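Local atomic coordinates of thiosulfate reductase (Thermus thermophilus, PDB entry 2VPZ), a protein that probably reduces sulfur compounds such as polysulfide or thiosulfate, using a molybdopterin guanine dinucleotide cofactor with molybdenum and a [4Fe-4S] cluster. Residues E69-S74 and M561-Q566; Y543-L548 and L553-M558. All blocks are in the same frame, centred on the assembly; numbering follows the deposited sequence.

Contact 1 of 2, residues E69-S74 and M561-Q566; sequences EANPKS and MGTLVQ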
loop_
_atom_site.group_PDB
_atom_site.type_symbol
_atom_site.label_atom_id
_atom_site.label_comp_id
_atom_site.label_asym_id
_atom_site.label_seq_id
_atom_site.Cartn_x
_atom_site.Cartn_y
_atom_site.Cartn_z
ATOM N N GLU A 69 -1.808 27.123 -24.893
ATOM C CA GLU A 69 -1.484 27.893 -23.696
ATOM C C GLU A 69 -2.155 29.287 -23.486
ATOM O O GLU A 69 -2.977 29.430 -22.598
ATOM C CB GLU A 69 0.073 27.906 -23.470
ATOM C CG GLU A 69 0.753 26.477 -23.267
ATOM C CD GLU A 69 0.641 25.897 -21.831
ATOM O OE1 GLU A 69 0.501 26.712 -20.887
ATOM O OE2 GLU A 69 0.731 24.640 -21.656
ATOM N N ALA A 70 -1.902 30.286 -24.315
ATOM C CA ALA A 70 -2.551 31.622 -24.187
ATOM C C ALA A 70 -4.088 31.586 -24.008
ATOM O O ALA A 70 -4.634 32.294 -23.162
ATOM C CB ALA A 70 -2.190 32.539 -25.411
ATOM N N ASN A 71 -4.791 30.778 -24.801
ATOM C CA ASN A 71 -6.255 30.662 -24.673
ATOM C C ASN A 71 -6.656 30.385 -23.194
ATOM O O ASN A 71 -6.288 29.364 -22.628
ATOM C CB ASN A 71 -6.835 29.555 -25.568
ATOM C CG ASN A 71 -8.353 29.586 -25.652
ATOM O OD1 ASN A 71 -8.932 30.478 -26.280
ATOM N ND2 ASN A 71 -9.011 28.641 -24.970
ATOM N N PRO A 72 -7.405 31.330 -22.543
ATOM C CA PRO A 72 -7.850 31.151 -21.144
ATOM C C PRO A 72 -8.788 29.955 -20.818
ATOM O O PRO A 72 -9.037 29.647 -19.650
ATOM C CB PRO A 72 -8.491 32.483 -20.750
ATOM C CG PRO A 72 -8.016 33.484 -21.806
ATOM C CD PRO A 72 -7.737 32.666 -23.056
ATOM N N LYS A 73 -9.336 29.320 -21.845
ATOM C CA LYS A 73 -10.238 28.172 -21.679
ATOM C C LYS A 73 -9.505 26.817 -21.714
ATOM O O LYS A 73 -9.556 26.060 -20.754
ATOM C CB LYS A 73 -11.376 28.210 -22.720
ATOM C CG LYS A 73 -12.429 29.295 -22.489
ATOM C CD LYS A 73 -13.688 29.011 -23.278
ATOM C CE LYS A 73 -14.868 29.883 -22.848
ATOM N NZ LYS A 73 -15.670 29.255 -21.751
ATOM N N SER A 74 -8.798 26.517 -22.798
ATOM C CA SER A 74 -8.067 25.246 -22.861
ATOM C C SER A 74 -6.712 25.234 -22.105
ATOM O O SER A 74 -6.400 24.258 -21.410
ATOM C CB SER A 74 -7.865 24.782 -24.313
ATOM O OG SER A 74 -7.465 25.811 -25.166
ATOM N N MET A 561 -2.846 35.155 -33.730
ATOM C CA MET A 561 -3.023 34.978 -32.247
ATOM C C MET A 561 -4.482 34.539 -31.841
ATOM O O MET A 561 -5.114 35.182 -30.978
ATOM C CB MET A 561 -2.653 36.286 -31.498
ATOM C CG MET A 561 -2.607 37.541 -32.388
ATOM S SD MET A 561 -4.052 38.635 -32.289
ATOM C CE MET A 561 -4.111 38.995 -30.500
ATOM N N GLY A 562 -4.958 33.472 -32.493
ATOM C CA GLY A 562 -6.294 32.900 -32.334
ATOM C C GLY A 562 -7.311 33.513 -31.386
ATOM O O GLY A 562 -8.525 33.614 -31.698
ATOM N N THR A 563 -6.819 33.921 -30.225
ATOM C CA THR A 563 -7.527 34.565 -29.098
ATOM C C THR A 563 -6.980 35.991 -28.760
ATOM O O THR A 563 -5.789 36.228 -28.914
ATOM C CB THR A 563 -7.371 33.770 -27.756
ATOM O OG1 THR A 563 -7.514 32.389 -27.981
ATOM C CG2 THR A 563 -8.397 34.264 -26.706
ATOM N N LEU A 564 -7.842 36.902 -28.293
ATOM C CA LEU A 564 -7.427 38.251 -27.873
ATOM C C LEU A 564 -7.960 38.586 -26.430
ATOM O O LEU A 564 -9.190 38.516 -26.193
ATOM C CB LEU A 564 -7.840 39.354 -28.921
ATOM C CG LEU A 564 -7.397 40.848 -28.779
ATOM C CD1 LEU A 564 -6.858 41.446 -30.105
ATOM C CD2 LEU A 564 -8.570 41.716 -28.246
ATOM N N VAL A 565 -7.040 38.847 -25.483
ATOM C CA VAL A 565 -7.311 39.217 -24.071
ATOM C C VAL A 565 -7.162 40.752 -23.924
ATOM O O VAL A 565 -6.199 41.377 -24.425
ATOM C CB VAL A 565 -6.339 38.531 -22.982
ATOM C CG1 VAL A 565 -6.924 38.716 -21.538
ATOM C CG2 VAL A 565 -6.158 37.035 -23.287
ATOM N N GLN A 566 -8.164 41.325 -23.256
ATOM C CA GLN A 566 -8.317 42.734 -22.983
ATOM C C GLN A 566 -8.283 43.071 -21.501
ATOM O O GLN A 566 -8.373 42.187 -20.643
ATOM C CB GLN A 566 -9.656 43.215 -23.524
ATOM C CG GLN A 566 -9.871 43.135 -24.992
ATOM C CD GLN A 566 -11.087 43.933 -25.355
ATOM O OE1 GLN A 566 -11.862 44.253 -24.442
ATOM N NE2 GLN A 566 -11.272 44.272 -26.625
#
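Asn71 and Pro72, in the loop after strand 62-67, meet the side chains of Thr563 and Val565 on strand 563-565. Asn71 comes first along the loop. The Asn71 and Thr563 side chains cross at about a right angle, with Asn71 OD1, as modelled, 2.9 Å from Thr563 OG1. The clear polar partner of that hydroxyl is Tyr68 OH, to which it is hydrogen-bonded. A short polar side chain with both a hydroxyl and a methyl suits this place: OG1 serves the tyrosine, while CG2 is left for the apolar neighbour that follows.

The loop belongs to the Fe4S4 region of the molybdopterin oxidoreductase family, and the Asn71 side chain lies about 5 Å from that of Cys51, a cluster ligand. Opposite it, strand 563-565 is an outer strand of a three-stranded antiparallel sheet, bonded through its backbone to strand 501-503.

From Pro72 the backbone takes helical angles, though without the regular helix bonds. The Pro72 ring and the Thr563 side chain point at each other, Pro72 CD lying 4.0 Å from Thr563 CG2. Farther along the strand, Pro72 CG approaches Val565 CG2 at 4.3 Å, a loose contact at the protein surface. The rigid, compact ring offers carbons to both branched residues, whose CB atoms point to the loop, and Phe501 of the central strand packs against Pro72 and Thr563 alike.

Contact 2 of 2, residues Y543-L548 and L553-M558; sequences YLETRL and LDLETM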
loop_
_atom_site.group_PDB
_atom_site.type_symbol
_atom_site.label_atom_id
_atom_site.label_comp_id
_atom_site.label_asym_id
_atom_site.label_seq_id
_atom_site.Cartn_x
_atom_site.Cartn_y
_atom_site.Cartn_z
ATOM N N TYR A 543 -17.051 41.098 -43.370
ATOM C CA TYR A 543 -17.739 41.282 -42.100
ATOM C C TYR A 543 -16.724 41.264 -40.908
ATOM O O TYR A 543 -16.775 42.138 -40.028
ATOM C CB TYR A 543 -18.791 40.163 -41.930
ATOM C CG TYR A 543 -19.634 40.206 -40.652
ATOM C CD1 TYR A 543 -20.874 40.861 -40.626
ATOM C CD2 TYR A 543 -19.171 39.627 -39.462
ATOM C CE1 TYR A 543 -21.629 40.946 -39.438
ATOM C CE2 TYR A 543 -19.909 39.700 -38.267
ATOM C CZ TYR A 543 -21.139 40.363 -38.258
ATOM O OH TYR A 543 -21.864 40.447 -37.085
ATOM N N LEU A 544 -15.815 40.285 -40.906
ATOM C CA LEU A 544 -14.799 40.109 -39.871
ATOM C C LEU A 544 -13.703 41.226 -39.922
ATOM O O LEU A 544 -13.158 41.604 -38.879
ATOM C CB LEU A 544 -14.204 38.658 -39.929
ATOM C CG LEU A 544 -15.146 37.414 -39.929
ATOM C CD1 LEU A 544 -14.399 36.116 -40.325
ATOM C CD2 LEU A 544 -15.832 37.241 -38.553
ATOM N N GLU A 545 -13.408 41.768 -41.106
ATOM C CA GLU A 545 -12.407 42.862 -41.253
ATOM C C GLU A 545 -12.884 44.201 -40.608
ATOM O O GLU A 545 -12.063 44.947 -40.084
ATOM C CB GLU A 545 -11.999 43.101 -42.732
ATOM C CG GLU A 545 -11.309 41.918 -43.475
ATOM C CD GLU A 545 -9.766 41.935 -43.441
ATOM O OE1 GLU A 545 -9.189 42.397 -42.438
ATOM O OE2 GLU A 545 -9.146 41.449 -44.433
ATOM N N THR A 546 -14.193 44.475 -40.649
ATOM C CA THR A 546 -14.807 45.681 -40.076
ATOM C C THR A 546 -14.665 45.777 -38.522
ATOM O O THR A 546 -14.238 46.828 -37.988
ATOM C CB THR A 546 -16.335 45.774 -40.545
ATOM O OG1 THR A 546 -16.399 46.257 -41.884
ATOM C CG2 THR A 546 -17.163 46.642 -39.597
ATOM N N ARG A 547 -14.954 44.689 -37.799
ATOM C CA ARG A 547 -14.821 44.608 -36.332
ATOM C C ARG A 547 -13.305 44.604 -35.914
ATOM O O ARG A 547 -12.934 45.122 -34.842
ATOM C CB ARG A 547 -15.583 43.348 -35.799
ATOM C CG ARG A 547 -16.893 42.970 -36.599
ATOM C CD ARG A 547 -17.878 42.020 -35.833
ATOM N NE ARG A 547 -18.285 42.503 -34.511
ATOM C CZ ARG A 547 -18.713 41.761 -33.497
ATOM N NH1 ARG A 547 -18.803 40.452 -33.631
ATOM N NH2 ARG A 547 -19.027 42.313 -32.319
ATOM N N LEU A 548 -12.428 44.091 -36.776
ATOM C CA LEU A 548 -10.999 44.056 -36.487
ATOM C C LEU A 548 -10.364 45.472 -36.736
ATOM O O LEU A 548 -9.394 45.858 -36.061
ATOM C CB LEU A 548 -10.336 42.852 -37.232
ATOM C CG LEU A 548 -10.860 41.507 -36.623
ATOM C CD1 LEU A 548 -10.066 40.289 -37.139
ATOM C CD2 LEU A 548 -10.796 41.574 -35.076
ATOM N N LEU A 553 -6.668 45.956 -35.598
ATOM C CA LEU A 553 -6.132 44.823 -36.386
ATOM C C LEU A 553 -6.997 44.454 -37.613
ATOM O O LEU A 553 -8.071 45.036 -37.837
ATOM C CB LEU A 553 -5.922 43.556 -35.515
ATOM C CG LEU A 553 -6.298 43.603 -34.024
ATOM C CD1 LEU A 553 -7.160 42.392 -33.654
ATOM C CD2 LEU A 553 -5.045 43.670 -33.126
ATOM N N ASP A 554 -6.497 43.491 -38.396
ATOM C CA ASP A 554 -7.110 42.937 -39.618
ATOM C C ASP A 554 -7.180 41.371 -39.549
ATOM O O ASP A 554 -6.659 40.769 -38.609
ATOM C CB ASP A 554 -6.315 43.369 -40.848
ATOM C CG ASP A 554 -4.828 43.151 -40.701
ATOM O OD1 ASP A 554 -4.166 42.764 -41.691
ATOM O OD2 ASP A 554 -4.342 43.358 -39.573
ATOM N N LEU A 555 -7.805 40.743 -40.547
ATOM C CA LEU A 555 -8.019 39.295 -40.596
ATOM C C LEU A 555 -6.775 38.397 -40.475
ATOM O O LEU A 555 -6.715 37.454 -39.675
ATOM C CB LEU A 555 -8.847 38.867 -41.833
ATOM C CG LEU A 555 -10.176 38.145 -41.515
ATOM C CD1 LEU A 555 -10.682 37.336 -42.735
ATOM C CD2 LEU A 555 -9.983 37.212 -40.295
ATOM N N GLU A 556 -5.760 38.692 -41.268
ATOM C CA GLU A 556 -4.550 37.920 -41.196
ATOM C C GLU A 556 -3.881 37.939 -39.780
ATOM O O GLU A 556 -3.371 36.906 -39.330
ATOM C CB GLU A 556 -3.587 38.366 -42.319
ATOM C CG GLU A 556 -4.051 37.992 -43.767
ATOM C CD GLU A 556 -4.137 36.469 -44.009
ATOM O OE1 GLU A 556 -3.114 35.771 -43.779
ATOM O OE2 GLU A 556 -5.215 35.972 -44.424
ATOM N N THR A 557 -3.908 39.061 -39.051
ATOM C CA THR A 557 -3.289 39.150 -37.704
ATOM C C THR A 557 -4.141 38.436 -36.631
ATOM O O THR A 557 -3.638 37.822 -35.678
ATOM C CB THR A 557 -2.998 40.654 -37.244
ATOM O OG1 THR A 557 -2.426 41.390 -38.327
ATOM C CG2 THR A 557 -2.014 40.680 -36.024
ATOM N N MET A 558 -5.458 38.483 -36.801
ATOM C CA MET A 558 -6.321 37.781 -35.886
ATOM C C MET A 558 -6.019 36.251 -36.008
ATOM O O MET A 558 -5.982 35.547 -34.989
ATOM C CB MET A 558 -7.797 38.062 -36.169
ATOM C CG MET A 558 -8.672 38.244 -34.907
ATOM S SD MET A 558 -8.021 37.411 -33.431
ATOM C CE MET A 558 -6.984 38.716 -32.710
HETATM O O HOH W 1 -9.281 45.726 -40.294
HETATM O O HOH W 2 -6.353 40.499 -44.172
#
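Two helices that follow each other in the chain, 540-551 and 555-560, pack across the short link between them, residues 543-548 meeting the start of the second. This is local packing away from the cofactors, with leucines inside and a carboxylate at the more exposed edge. Leu548 lies at its centre, and its branched end crosses Met558 at about a right angle. Leu548 CD1 lies only 3.3 Å from Met558 CB, a tight approach, while Leu548 CD2 meets Leu553 CD1 at 4.0 Å. Leucine suits the spot because its two methyls can serve different neighbours, and it also touches Phe492, as Leu544 does. Leu544, one turn earlier, adds a looser contact, with Leu544 CB 4.4 Å from Leu555 CG.

At the partly exposed edge Glu545 reaches across to the beginning of the second helix. The chain bends at chi2 (-94°), bringing the carboxylate over Leu555, whose CB is 3.6 Å from Glu545 CD. An acidic group fits here, since the first N-H groups of a helix lack partners within it, and the helix dipole would probably favour a negative charge. Asp554 occupies the N-cap position but makes no capping bond; its OD2 accepts from Thr557 OG1 instead. A water donates to Glu545 OE2 and is weakly linked to Glu556 N. Leu555 N donates to Glu545 OE1 at 2.9 Å in a nearly straight bond (165°), arriving 52° out of the carboxylate plane.

How the contacts relate
Contact 1 joins parts of the chain almost 490 residues apart, whereas contact 2 folds neighbouring helices onto each other. Each is partly buried, but contact 2 covers more surface, 376 against 147 Å², and has an apolar interior with a carboxylate and water at its more exposed edge. Contact 1 is sparser, polar on the side nearer the iron-sulfur cluster and apolar toward the surface. They share no segment, yet helix 555-560 of contact 2 is followed in the chain by strand 563-565 of contact 1. Leu564, whose CB points away from loop 69-74, packs through Leu564 CD1 against Leu553 CD1 (3.7 Å) and Met558 CE (3.8 Å), so the strand bridges both.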